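Local coordinates for hyperosmolarity resistance protein Emb (Staphylococcus epidermidis, PDB 6GV5) that is a giant extracellular matrix binding protein that mediates adherence of the bacterium to surface-immobilized fibronectin, at residues K4-K9 against Q37-V43; H49-L53 against I106-I111; A86-I91 against E117-E122. All coordinates share one frame; numbering follows the deposited sequence. Where two conformers were deposited one is given.

Contact 1: residues K4-K9 against Q37-V43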
ATOM      1  N   LYS A   4      18.358 -16.897 -18.278  1.00 47.17           N
ATOM      2  CA  LYS A   4      18.494 -15.579 -17.672  1.00 46.49           C
ATOM      3  C   LYS A   4      17.139 -15.029 -17.245  1.00 41.42           C
ATOM      4  O   LYS A   4      17.019 -14.424 -16.174  1.00 36.27           O
ATOM      5  CB  LYS A   4      19.157 -14.611 -18.650  1.00 45.35           C
ATOM      6  CG  LYS A   4      20.513 -15.049 -19.177  1.00 45.90           C
ATOM      7  CD  LYS A   4      21.112 -13.939 -20.037  1.00 43.19           C
ATOM      8  CE  LYS A   4      22.387 -14.373 -20.728  1.00 44.47           C
ATOM      9  NZ  LYS A   4      22.929 -13.274 -21.576  1.00 36.34           N
ATOM     10  N   LEU A   5      16.113 -15.210 -18.081  1.00 38.87           N
ATOM     11  CA  LEU A   5      14.784 -14.712 -17.739  1.00 37.90           C
ATOM     12  C   LEU A   5      14.203 -15.470 -16.554  1.00 40.49           C
ATOM     13  O   LEU A   5      13.616 -14.862 -15.648  1.00 32.93           O
ATOM     14  CB  LEU A   5      13.855 -14.824 -18.945  1.00 38.11           C
ATOM     15  CG  LEU A   5      12.420 -14.340 -18.730  1.00 35.86           C
ATOM     16  CD1 LEU A   5      12.420 -12.880 -18.312  1.00 32.98           C
ATOM     17  CD2 LEU A   5      11.589 -14.538 -19.982  1.00 38.72           C
ATOM     18  N   GLN A   6      14.350 -16.798 -16.545  1.00 39.27           N
ATOM     19  CA  GLN A   6      13.874 -17.596 -15.420  1.00 42.06           C
ATOM     20  C   GLN A   6      14.534 -17.161 -14.116  1.00 40.94           C
ATOM     21  O   GLN A   6      13.873 -17.083 -13.073  1.00 35.87           O
ATOM     22  CB  GLN A   6      14.143 -19.078 -15.689  1.00 46.59           C
ATOM     23  CG  GLN A   6      13.548 -20.032 -14.661  1.00 47.91           C
ATOM     24  CD  GLN A   6      12.055 -20.224 -14.840  1.00 56.80           C
ATOM     25  OE1 GLN A   6      11.375 -19.384 -15.433  1.00 56.39           O
ATOM     26  NE2 GLN A   6      11.536 -21.339 -14.336  1.00 66.87           N
ATOM     27  N   ASP A   7      15.837 -16.872 -14.152  1.00 36.66           N
ATOM     28  CA  ASP A   7      16.536 -16.457 -12.942  1.00 36.43           C
ATOM     29  C   ASP A   7      16.097 -15.069 -12.488  1.00 34.89           C
ATOM     30  O   ASP A   7      16.011 -14.806 -11.284  1.00 32.46           O
ATOM     31  CB  ASP A   7      18.046 -16.487 -13.176  1.00 43.64           C
ATOM     32  CG  ASP A   7      18.593 -17.899 -13.283  1.00 51.55           C
ATOM     33  OD1 ASP A   7      17.811 -18.855 -13.095  1.00 53.60           O
ATOM     34  OD2 ASP A   7      19.805 -18.048 -13.553  1.00 53.68           O
ATOM     35  N   ALA A   8      15.824 -14.166 -13.431  1.00 35.00           N
ATOM     36  CA  ALA A   8      15.374 -12.829 -13.061  1.00 33.56           C
ATOM     37  C   ALA A   8      13.994 -12.875 -12.412  1.00 31.30           C
ATOM     38  O   ALA A   8      13.726 -12.135 -11.458  1.00 28.74           O
ATOM     39  CB  ALA A   8      15.359 -11.921 -14.290  1.00 37.33           C
ATOM     40  N   LYS A   9      13.105 -13.730 -12.922  1.00 30.93           N
ATOM     41  CA  LYS A   9      11.787 -13.878 -12.308  1.00 28.39           C
ATOM     42  C   LYS A   9      11.910 -14.411 -10.887  1.00 32.01           C
ATOM     43  O   LYS A   9      11.273 -13.898  -9.961  1.00 28.36           O
ATOM     44  CB  LYS A   9      10.913 -14.799 -13.158  1.00 31.57           C
ATOM     45  CG  LYS A   9      10.511 -14.204 -14.497  1.00 32.08           C
ATOM     46  CD  LYS A   9       9.683 -15.178 -15.335  1.00 32.10           C
ATOM     47  CE  LYS A   9       9.238 -14.528 -16.636  1.00 36.07           C
ATOM     48  NZ  LYS A   9       8.504 -15.471 -17.527  1.00 41.06           N
ATOM     49  N   GLN A  37       5.960 -12.230 -17.584  1.00 42.94           N
ATOM     50  CA  GLN A  37       6.792 -11.335 -18.375  1.00 38.51           C
ATOM     51  C   GLN A  37       7.687 -12.130 -19.323  1.00 37.85           C
ATOM     52  O   GLN A  37       8.145 -13.233 -19.008  1.00 38.81           O
ATOM     53  CB  GLN A  37       7.648 -10.452 -17.469  1.00 35.04           C
ATOM     54  CG  GLN A  37       6.845  -9.622 -16.482  1.00 37.62           C
ATOM     55  CD  GLN A  37       5.788  -8.774 -17.154  1.00 37.55           C
ATOM     56  OE1 GLN A  37       6.080  -7.998 -18.062  1.00 39.61           O
ATOM     57  NE2 GLN A  37       4.544  -8.927 -16.718  1.00 41.47           N
ATOM     58  N   THR A  38       7.942 -11.546 -20.491  1.00 38.54           N
ATOM     59  CA  THR A  38       8.669 -12.224 -21.553  1.00 39.36           C
ATOM     60  C   THR A  38      10.089 -11.710 -21.730  1.00 37.45           C
ATOM     61  O   THR A  38      10.831 -12.257 -22.551  1.00 39.97           O
ATOM     62  CB  THR A  38       7.912 -12.088 -22.879  1.00 40.20           C
ATOM     63  OG1 THR A  38       7.866 -10.709 -23.268  1.00 44.75           O
ATOM     64  CG2 THR A  38       6.491 -12.617 -22.739  1.00 46.59           C
ATOM     65  N   SER A  39      10.490 -10.681 -20.992  1.00 34.79           N
ATOM     66  CA  SER A  39      11.838 -10.150 -21.090  1.00 32.99           C
ATOM     67  C   SER A  39      12.314  -9.716 -19.713  1.00 32.42           C
ATOM     68  O   SER A  39      11.509  -9.386 -18.838  1.00 30.38           O
ATOM     69  CB  SER A  39      11.914  -8.957 -22.046  1.00 35.97           C
ATOM     70  OG  SER A  39      11.276  -7.825 -21.481  1.00 40.31           O
ATOM     71  N   ARG A  40      13.635  -9.702 -19.534  1.00 28.26           N
ATOM     72  CA  ARG A  40      14.201  -9.245 -18.271  1.00 28.91           C
ATOM     73  C   ARG A  40      13.924  -7.765 -18.046  1.00 32.21           C
ATOM     74  O   ARG A  40      13.705  -7.336 -16.907  1.00 27.93           O
ATOM     75  CB  ARG A  40      15.702  -9.525 -18.241  1.00 29.21           C
ATOM     76  CG  ARG A  40      16.044 -10.983 -17.982  1.00 30.92           C
ATOM     77  CD  ARG A  40      17.541 -11.204 -18.042  1.00 32.14           C
ATOM     78  NE  ARG A  40      18.036 -11.119 -19.413  1.00 31.35           N
ATOM     79  CZ  ARG A  40      19.305 -10.903 -19.736  1.00 33.96           C
ATOM     80  NH1 ARG A  40      20.218 -10.743 -18.788  1.00 33.37           N
ATOM     81  NH2 ARG A  40      19.657 -10.847 -21.013  1.00 32.22           N
ATOM     82  N   ALA A  41      13.937  -6.963 -19.110  1.00 30.75           N
ATOM     83  CA  ALA A  41      13.602  -5.553 -18.957  1.00 31.61           C
ATOM     84  C   ALA A  41      12.209  -5.389 -18.364  1.00 33.22           C
ATOM     85  O   ALA A  41      12.001  -4.565 -17.464  1.00 33.29           O
ATOM     86  CB  ALA A  41      13.705  -4.840 -20.307  1.00 31.73           C
ATOM     87  N   ASN A  42      11.244  -6.180 -18.839  1.00 33.63           N
ATOM     88  CA  ASN A  42       9.880  -6.072 -18.332  1.00 35.34           C
ATOM     89  C   ASN A  42       9.780  -6.587 -16.903  1.00 34.24           C
ATOM     90  O   ASN A  42       9.000  -6.058 -16.100  1.00 31.82           O
ATOM     91  CB  ASN A  42       8.916  -6.838 -19.238  1.00 37.68           C
ATOM     92  CG  ASN A  42       8.567  -6.071 -20.497  1.00 45.08           C
ATOM     93  OD1 ASN A  42       8.718  -4.850 -20.560  1.00 46.74           O
ATOM     94  ND2 ASN A  42       8.086  -6.786 -21.510  1.00 50.70           N
ATOM     95  N   VAL A  43      10.549  -7.626 -16.566  1.00 28.34           N
ATOM     96  CA  VAL A  43      10.583  -8.096 -15.185  1.00 27.17           C
ATOM     97  C   VAL A  43      11.084  -6.989 -14.270  1.00 28.20           C
ATOM     98  O   VAL A  43      10.536  -6.764 -13.185  1.00 26.26           O
ATOM     99  CB  VAL A  43      11.455  -9.359 -15.056  1.00 28.25           C
ATOM    100  CG1 VAL A  43      11.668  -9.717 -13.587  1.00 28.37           C
ATOM    101  CG2 VAL A  43      10.810 -10.520 -15.804  1.00 29.32           C
TER

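Contact 2: residues H49-L53 against I106-I111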
ATOM      1  N   HIS A  49       7.890  -1.407 -10.053  1.00 28.83           N
ATOM      2  CA  HIS A  49       6.524  -1.068  -9.666  1.00 30.79           C
ATOM      3  C   HIS A  49       6.161  -1.692  -8.328  1.00 30.63           C
ATOM      4  O   HIS A  49       5.545  -1.037  -7.474  1.00 28.45           O
ATOM      5  CB  HIS A  49       5.561  -1.526 -10.764  1.00 35.52           C
ATOM      6  CG  HIS A  49       4.156  -1.749 -10.296  1.00 41.77           C
ATOM      7  ND1 HIS A  49       3.472  -2.921 -10.535  1.00 48.02           N
ATOM      8  CD2 HIS A  49       3.301  -0.947  -9.618  1.00 44.61           C
ATOM      9  CE1 HIS A  49       2.259  -2.836 -10.017  1.00 52.11           C
ATOM     10  NE2 HIS A  49       2.131  -1.649  -9.454  1.00 50.90           N
ATOM     11  N   ALA A  50       6.537  -2.956  -8.118  1.00 27.57           N
ATOM     12  CA  ALA A  50       6.241  -3.613  -6.849  1.00 25.81           C
ATOM     13  C   ALA A  50       6.942  -2.911  -5.693  1.00 26.37           C
ATOM     14  O   ALA A  50       6.373  -2.771  -4.606  1.00 23.93           O
ATOM     15  CB  ALA A  50       6.659  -5.082  -6.908  1.00 27.26           C
ATOM     16  N   LYS A  51       8.187  -2.476  -5.900  1.00 24.75           N
ATOM     17  CA  LYS A  51       8.905  -1.795  -4.833  1.00 23.39           C
ATOM     18  C   LYS A  51       8.239  -0.474  -4.488  1.00 24.85           C
ATOM     19  O   LYS A  51       8.170  -0.089  -3.313  1.00 26.07           O
ATOM     20  CB  LYS A  51      10.365  -1.571  -5.243  1.00 27.95           C
ATOM     21  CG  LYS A  51      11.209  -2.825  -5.152  1.00 31.77           C
ATOM     22  CD  LYS A  51      12.654  -2.570  -5.552  1.00 34.62           C
ATOM     23  CE  LYS A  51      13.462  -3.862  -5.513  1.00 45.06           C
ATOM     24  NZ  LYS A  51      14.810  -3.708  -6.131  1.00 49.99           N
ATOM     25  N   PHE A  52       7.750   0.244  -5.498  1.00 23.73           N
ATOM     26  CA  PHE A  52       7.084   1.514  -5.233  1.00 26.39           C
ATOM     27  C   PHE A  52       5.757   1.281  -4.526  1.00 25.07           C
ATOM     28  O   PHE A  52       5.439   1.949  -3.533  1.00 25.79           O
ATOM     29  CB  PHE A  52       6.876   2.280  -6.535  1.00 28.61           C
ATOM     30  CG  PHE A  52       6.139   3.579  -6.355  1.00 32.68           C
ATOM     31  CD1 PHE A  52       6.745   4.648  -5.720  1.00 35.75           C
ATOM     32  CD2 PHE A  52       4.845   3.725  -6.815  1.00 34.23           C
ATOM     33  CE1 PHE A  52       6.068   5.843  -5.547  1.00 39.99           C
ATOM     34  CE2 PHE A  52       4.166   4.917  -6.648  1.00 36.68           C
ATOM     35  CZ  PHE A  52       4.779   5.975  -6.016  1.00 39.11           C
ATOM     36  N   LEU A  53       4.976   0.320  -5.021  1.00 25.10           N
ATOM     37  CA  LEU A  53       3.726  -0.035  -4.361  1.00 24.23           C
ATOM     38  C   LEU A  53       3.975  -0.464  -2.922  1.00 24.59           C
ATOM     39  O   LEU A  53       3.203  -0.115  -2.017  1.00 23.52           O
ATOM     40  CB  LEU A  53       3.031  -1.148  -5.143  1.00 27.63           C
ATOM     41  CG  LEU A  53       1.664  -1.582  -4.621  1.00 30.91           C
ATOM     42  CD1 LEU A  53       0.635  -0.485  -4.812  1.00 31.78           C
ATOM     43  CD2 LEU A  53       1.226  -2.864  -5.314  1.00 32.51           C
ATOM     44  N   ILE A 106      -3.410  -3.082  -7.013  1.00 46.03           N
ATOM     45  CA  ILE A 106      -1.976  -2.866  -7.108  1.00 48.44           C
ATOM     46  C   ILE A 106      -1.681  -1.522  -7.770  1.00 46.43           C
ATOM     47  O   ILE A 106      -0.589  -1.314  -8.297  1.00 45.01           O
ATOM     48  CB  ILE A 106      -1.278  -4.024  -7.841  1.00 53.76           C
ATOM     49  CG1 ILE A 106      -1.991  -4.329  -9.157  1.00 56.88           C
ATOM     50  CG2 ILE A 106      -1.231  -5.259  -6.942  1.00 48.67           C
ATOM     51  CD1 ILE A 106      -1.105  -5.003 -10.183  1.00 60.58           C
ATOM     52  N   SER A 107      -2.655  -0.611  -7.744  1.00 42.22           N
ATOM     53  CA  SER A 107      -2.507   0.721  -8.315  1.00 42.71           C
ATOM     54  C   SER A 107      -1.964   1.654  -7.241  1.00 37.12           C
ATOM     55  O   SER A 107      -2.650   1.944  -6.256  1.00 35.18           O
ATOM     56  CB  SER A 107      -3.837   1.245  -8.845  1.00 43.34           C
ATOM     57  OG  SER A 107      -3.754   2.639  -9.086  1.00 40.22           O
ATOM     58  N   SER A 108      -0.736   2.129  -7.438  1.00 34.53           N
ATOM     59  CA  SER A 108      -0.131   3.028  -6.465  1.00 34.24           C
ATOM     60  C   SER A 108      -0.886   4.347  -6.381  1.00 33.08           C
ATOM     61  O   SER A 108      -0.916   4.974  -5.317  1.00 28.09           O
ATOM     62  CB  SER A 108       1.336   3.271  -6.822  1.00 39.61           C
ATOM     63  OG  SER A 108       1.457   3.773  -8.141  1.00 48.34           O
ATOM     64  N   THR A 109      -1.513   4.778  -7.478  1.00 33.83           N
ATOM     65  CA  THR A 109      -2.264   6.029  -7.439  1.00 35.56           C
ATOM     66  C   THR A 109      -3.499   5.901  -6.557  1.00 35.45           C
ATOM     67  O   THR A 109      -3.835   6.836  -5.822  1.00 34.17           O
ATOM     68  CB  THR A 109      -2.656   6.461  -8.852  1.00 36.88           C
ATOM     69  OG1 THR A 109      -3.273   5.370  -9.544  1.00 41.29           O
ATOM     70  CG2 THR A 109      -1.421   6.916  -9.607  1.00 33.53           C
ATOM     71  N   ASP A 110      -4.195   4.762  -6.630  1.00 33.29           N
ATOM     72  CA  ASP A 110      -5.329   4.527  -5.744  1.00 38.30           C
ATOM     73  C   ASP A 110      -4.887   4.526  -4.285  1.00 30.46           C
ATOM     74  O   ASP A 110      -5.564   5.092  -3.416  1.00 28.60           O
ATOM     75  CB  ASP A 110      -6.004   3.195  -6.081  1.00 40.11           C
ATOM     76  CG  ASP A 110      -6.698   3.208  -7.433  1.00 47.33           C
ATOM     77  OD1 ASP A 110      -7.189   4.280  -7.848  1.00 49.36           O
ATOM     78  OD2 ASP A 110      -6.759   2.135  -8.076  1.00 50.55           O
ATOM     79  N   ILE A 111      -3.760   3.870  -3.997  1.00 29.01           N
ATOM     80  CA  ILE A 111      -3.223   3.862  -2.638  1.00 24.67           C
ATOM     81  C   ILE A 111      -2.852   5.276  -2.212  1.00 27.81           C
ATOM     82  O   ILE A 111      -3.173   5.722  -1.103  1.00 24.28           O
ATOM     83  CB  ILE A 111      -2.008   2.921  -2.548  1.00 27.90           C
ATOM     84  CG1 ILE A 111      -2.405   1.497  -2.931  1.00 31.59           C
ATOM     85  CG2 ILE A 111      -1.392   2.972  -1.154  1.00 26.03           C
ATOM     86  CD1 ILE A 111      -3.481   0.911  -2.084  1.00 31.45           C
TER

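Contact 3: residues A86-I91 against E117-E122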
ATOM      1  N   ALA A  86     -15.093  12.596   8.769  1.00 18.23           N
ATOM      2  CA  ALA A  86     -14.177  12.534   7.631  1.00 16.89           C
ATOM      3  C   ALA A  86     -12.978  11.653   7.938  1.00 16.61           C
ATOM      4  O   ALA A  86     -12.520  10.885   7.080  1.00 17.15           O
ATOM      5  CB  ALA A  86     -13.732  13.939   7.260  1.00 19.24           C
ATOM      6  N   TYR A  87     -12.469  11.733   9.162  1.00 16.44           N
ATOM      7  CA  TYR A  87     -11.325  10.908   9.524  1.00 15.49           C
ATOM      8  C   TYR A  87     -11.712   9.431   9.561  1.00 16.79           C
ATOM      9  O   TYR A  87     -11.006   8.572   9.025  1.00 15.55           O
ATOM     10  CB  TYR A  87     -10.778  11.358  10.867  1.00 16.15           C
ATOM     11  CG  TYR A  87      -9.509  10.645  11.269  1.00 17.32           C
ATOM     12  CD1 TYR A  87      -8.339  10.800  10.533  1.00 14.80           C
ATOM     13  CD2 TYR A  87      -9.481   9.809  12.375  1.00 15.84           C
ATOM     14  CE1 TYR A  87      -7.175  10.149  10.910  1.00 15.70           C
ATOM     15  CE2 TYR A  87      -8.330   9.175  12.760  1.00 18.08           C
ATOM     16  CZ  TYR A  87      -7.187   9.333  12.024  1.00 17.93           C
ATOM     17  OH  TYR A  87      -6.039   8.670  12.413  1.00 17.48           O
ATOM     18  N   GLU A  88     -12.850   9.101  10.185  1.00 16.89           N
ATOM     19  CA  GLU A  88     -13.235   7.701  10.278  1.00 15.36           C
ATOM     20  C   GLU A  88     -13.540   7.117   8.903  1.00 15.31           C
ATOM     21  O   GLU A  88     -13.262   5.941   8.648  1.00 17.68           O
ATOM     22  CB  GLU A  88     -14.433   7.532  11.211  1.00 18.30           C
ATOM     23  CG  GLU A  88     -14.181   7.984  12.622  1.00 16.74           C
ATOM     24  CD  GLU A  88     -12.985   7.310  13.281  1.00 17.91           C
ATOM     25  OE1 GLU A  88     -12.540   6.255  12.791  1.00 19.43           O
ATOM     26  OE2 GLU A  88     -12.519   7.870  14.313  1.00 19.48           O
ATOM     27  N   GLN A  89     -14.147   7.914   8.013  1.00 16.73           N
ATOM     28  CA  GLN A  89     -14.389   7.459   6.647  0.57 18.37           C
ATOM     29  C   GLN A  89     -13.075   7.134   5.945  1.00 16.04           C
ATOM     30  O   GLN A  89     -12.943   6.097   5.282  1.00 20.20           O
ATOM     31  CB  GLN A  89     -15.143   8.532   5.859  0.57 20.12           C
ATOM     32  CG  GLN A  89     -16.587   8.760   6.265  0.57 21.67           C
ATOM     33  CD  GLN A  89     -17.195   9.992   5.598  0.57 24.83           C
ATOM     34  OE1 GLN A  89     -16.567  10.637   4.751  0.57 27.52           O
ATOM     35  NE2 GLN A  89     -18.415  10.329   5.990  0.57 26.57           N
ATOM     36  N   ALA A  90     -12.087   8.036   6.075  1.00 17.32           N
ATOM     37  CA  ALA A  90     -10.801   7.814   5.404  1.00 17.20           C
ATOM     38  C   ALA A  90     -10.075   6.608   5.982  1.00 16.96           C
ATOM     39  O   ALA A  90      -9.504   5.800   5.234  1.00 18.02           O
ATOM     40  CB  ALA A  90      -9.941   9.071   5.504  1.00 19.28           C
ATOM     41  N   ILE A  91     -10.080   6.458   7.314  1.00 15.82           N
ATOM     42  CA  ILE A  91      -9.431   5.303   7.930  1.00 15.15           C
ATOM     43  C   ILE A  91     -10.096   4.010   7.474  1.00 17.80           C
ATOM     44  O   ILE A  91      -9.421   3.026   7.160  1.00 17.89           O
ATOM     45  CB  ILE A  91      -9.457   5.439   9.464  1.00 16.31           C
ATOM     46  CG1 ILE A  91      -8.481   6.510   9.938  1.00 16.05           C
ATOM     47  CG2 ILE A  91      -9.177   4.094  10.151  1.00 18.50           C
ATOM     48  CD1 ILE A  91      -7.013   6.213   9.669  1.00 16.37           C
ATOM     49  N   GLU A 117      -6.192  11.164   1.563  1.00 22.35           N
ATOM     50  CA  GLU A 117      -7.462  11.405   2.243  1.00 22.06           C
ATOM     51  C   GLU A 117      -7.313  11.260   3.753  1.00 21.05           C
ATOM     52  O   GLU A 117      -7.848  12.065   4.524  1.00 21.02           O
ATOM     53  CB  GLU A 117      -8.536  10.444   1.730  1.00 25.85           C
ATOM     54  CG  GLU A 117      -8.979  10.720   0.297  1.00 35.32           C
ATOM     55  CD  GLU A 117     -10.099   9.808  -0.172  1.00 52.63           C
ATOM     56  OE1 GLU A 117     -10.706   9.114   0.673  1.00 48.68           O
ATOM     57  OE2 GLU A 117     -10.374   9.786  -1.393  1.00 54.49           O
ATOM     58  N   ILE A 118      -6.594  10.226   4.198  1.00 18.33           N
ATOM     59  CA  ILE A 118      -6.347  10.067   5.632  1.00 16.77           C
ATOM     60  C   ILE A 118      -5.526  11.236   6.165  1.00 17.58           C
ATOM     61  O   ILE A 118      -5.848  11.819   7.205  1.00 19.94           O
ATOM     62  CB  ILE A 118      -5.646   8.726   5.907  1.00 15.61           C
ATOM     63  CG1 ILE A 118      -6.574   7.554   5.576  1.00 16.55           C
ATOM     64  CG2 ILE A 118      -5.177   8.654   7.355  1.00 19.46           C
ATOM     65  CD1 ILE A 118      -5.865   6.208   5.514  1.00 18.45           C
ATOM     66  N   ASN A 119      -4.441  11.589   5.462  1.00 18.82           N
ATOM     67  CA  ASN A 119      -3.574  12.660   5.935  1.00 20.46           C
ATOM     68  C   ASN A 119      -4.302  13.996   5.973  1.00 22.31           C
ATOM     69  O   ASN A 119      -4.119  14.775   6.912  1.00 22.79           O
ATOM     70  CB  ASN A 119      -2.331  12.750   5.052  1.00 22.22           C
ATOM     71  CG  ASN A 119      -1.400  11.565   5.235  1.00 26.34           C
ATOM     72  OD1 ASN A 119      -1.504  10.821   6.210  1.00 29.43           O
ATOM     73  ND2 ASN A 119      -0.477  11.388   4.298  1.00 30.76           N
ATOM     74  N   ASP A 120      -5.128  14.285   4.960  1.00 20.28           N
ATOM     75  CA  ASP A 120      -5.898  15.524   4.971  1.00 22.90           C
ATOM     76  C   ASP A 120      -6.844  15.557   6.165  1.00 24.15           C
ATOM     77  O   ASP A 120      -6.951  16.571   6.867  1.00 25.18           O
ATOM     78  CB  ASP A 120      -6.692  15.669   3.671  1.00 26.18           C
ATOM     79  CG  ASP A 120      -5.810  16.010   2.476  1.00 34.17           C
ATOM     80  OD1 ASP A 120      -4.602  16.276   2.668  1.00 34.00           O
ATOM     81  OD2 ASP A 120      -6.332  16.010   1.341  1.00 35.83           O
ATOM     82  N   ALA A 121      -7.547  14.451   6.408  1.00 21.06           N
ATOM     83  CA  ALA A 121      -8.472  14.415   7.532  1.00 18.55           C
ATOM     84  C   ALA A 121      -7.730  14.502   8.859  1.00 22.03           C
ATOM     85  O   ALA A 121      -8.204  15.144   9.808  1.00 21.10           O
ATOM     86  CB  ALA A 121      -9.327  13.147   7.477  1.00 20.52           C
ATOM     87  N   GLU A 122      -6.577  13.839   8.968  1.00 20.62           N
ATOM     88  CA  GLU A 122      -5.808  13.907  10.201  1.00 21.45           C
ATOM     89  C   GLU A 122      -5.350  15.334  10.471  1.00 22.77           C
ATOM     90  O   GLU A 122      -5.393  15.807  11.614  1.00 23.74           O
ATOM     91  CB  GLU A 122      -4.607  12.972  10.121  1.00 21.35           C
ATOM     92  CG  GLU A 122      -3.801  12.908  11.407  1.00 25.36           C
ATOM     93  CD  GLU A 122      -2.509  12.131  11.248  1.00 32.38           C
ATOM     94  OE1 GLU A 122      -2.475  11.174  10.439  1.00 32.08           O
ATOM     95  OE2 GLU A 122      -1.528  12.485  11.936  1.00 38.47           O
TER
HETATM   96  O   HOH W   1      -4.037   8.642  10.637  1.00 17.99           O

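Contact 1: residues K4-K9 against Q37-V43
L5, K9 and K4 on helix 2-18 each meet a different part of the turn and first helical residues of Q37-V43. L5 pushes its two methyls against backbone: CD2 lies 3.5 Å from T38 O, while CD1 sits over the peptide joining S39 to R40 and touches V43 CG2 at 3.8 Å. With chi1 at 180° its branch point turns away from its own N, which helps bring both methyls there. K9 runs out extended beyond CG, crossing V43 at about a right angle and brushing its CG2 with CG, and its NZ donates a hydrogen bond to Q37 O (2.7 Å) in the carbonyl plane. The same ammonium hydrogen-bonds N35 O, tying the end of helix 24-35 and the loop after it to helix 2-18. On the outer side R40, bent at its third torsion, lays one guanidinium face, toward its rim, against K4 CD, 3.3 Å above the plane; K4 NZ and R40 NH2 stay 4.1 Å apart. A8 CB packs on R40 CG. S39 OG caps the new helix by accepting from N42 N. A helix clasping the N-capped start of another fits the three-helix bundle of a GA module.

Contact 2: residues H49-L53 against I106-I111
The junction between the two helical bundles of the chain is built here: H49 and L53, midway along helix 40-65, receive the N-terminal turn of helix 108-123 and the loop that leads into it. H49 gives the one hydrogen bond across the contact, from NE2 to I106 O at 3.0 Å. The acceptor lies in the plane of the imidazole, at its edge, and the donor stands nearly along the C=O axis (164°), with the N-H pointing well at the oxygen (158°). Beside this bond H49 CE1 also touches I106 CD1, the two side chains crossing at about a right angle. L53 divides its methyls: CD2 rests on I106 CB at 3.7 Å, and CD1 reaches past the S107-S108 peptide to I111 CG1 at 4.1 Å. Its CG, anti to the backbone N (chi1 -177°), swings CD2 to the loop and CD1 to the helix. On the outer side F52 turns the edge of its ring to S108, with CE2 3.3 Å from S108 CB and S108 OG near the ring plane. S107 caps the incoming helix, its OG accepting from D110 N and from T109 OG1. L30 of helix 24-35 touches both H49 and L53, and I33 meets I106. The bond to I106 O requires NE2 of H49 to carry a hydrogen, and its fairly straight, in-plane geometry would help to hold the ring's rotation; a polar tie to a loop carbonyl thus lies next to the apolar grip of L53.

Contact 3: residues A86-I91 against E117-E122
Apolar contacts dominate between A86-I91 and E117-E122, two helical segments that run antiparallel (159° between their directions) with axes 8.5 Å apart at closest approach. Small residues make this spacing possible. A121 CB lies 3.6 Å from Y87 CA, directly on the backbone of the opposing helix, and A90 CB in turn meets I118 CG1 at 3.7 Å while also touching the E117 carbonyl. I118 sends its branches to different places. CG1, anti to the carbonyl carbon (chi1 -66°), lies 3.4 Å from A90 O, and CG2 meets I91 CD1 where the two isoleucines cross at about a right angle. A86 CB approaches A121 CB more loosely at the end of the row.

The aromatic contacts centre on Y87. Its CD1 and CE1 edge faces the other helix: A121 CB lies near the ring plane at that edge, and CE1 is 3.9 Å from E122 CB. I91 CG1 of the same helix covers part of one ring face, toward the rim. Y87 and E122 lie side by side and point the same way, but the carboxylate is turned 82° from the ring plane.

Polar contact across the pair runs through water. The hydroxyl of Y87 donates to a water 2.7 Å from its OH, and that water donates to E122 OE1, so both polar ends are joined without a direct bond. E122 OE2 is taken up separately, by a salt bridge to K66 NZ and a hydrogen bond from H126 NE2.

Helix 67-73 packs against this side of the pair, with A67 touching Y87 and I91, and V70 touching Y87 and E122. Helix 40-65 supplies L60, A63 and V64 against I118, adding a further layer against helix 108-123 in the FIVAR part of the chain.

The three contacts are strung along an elongated, all-helical chain. Contact 2 lies near the middle, about 20 Å centre to centre from each of the others, while contacts 1 and 3 are about 40 Å apart on opposite sides of the chain's centre. Helix 40-65 serves contacts 1 and 2, and helix 108-123 serves contacts 2 and 3. Contact 1 closes before the others open; contacts 2 and 3 alternate along the sequence. Contact 1 belongs to the GA module range and contact 3 to the FIVAR range, whereas contact 2 joins the two, consistent with a continuous rod-like unit of a giant repetitive adhesin.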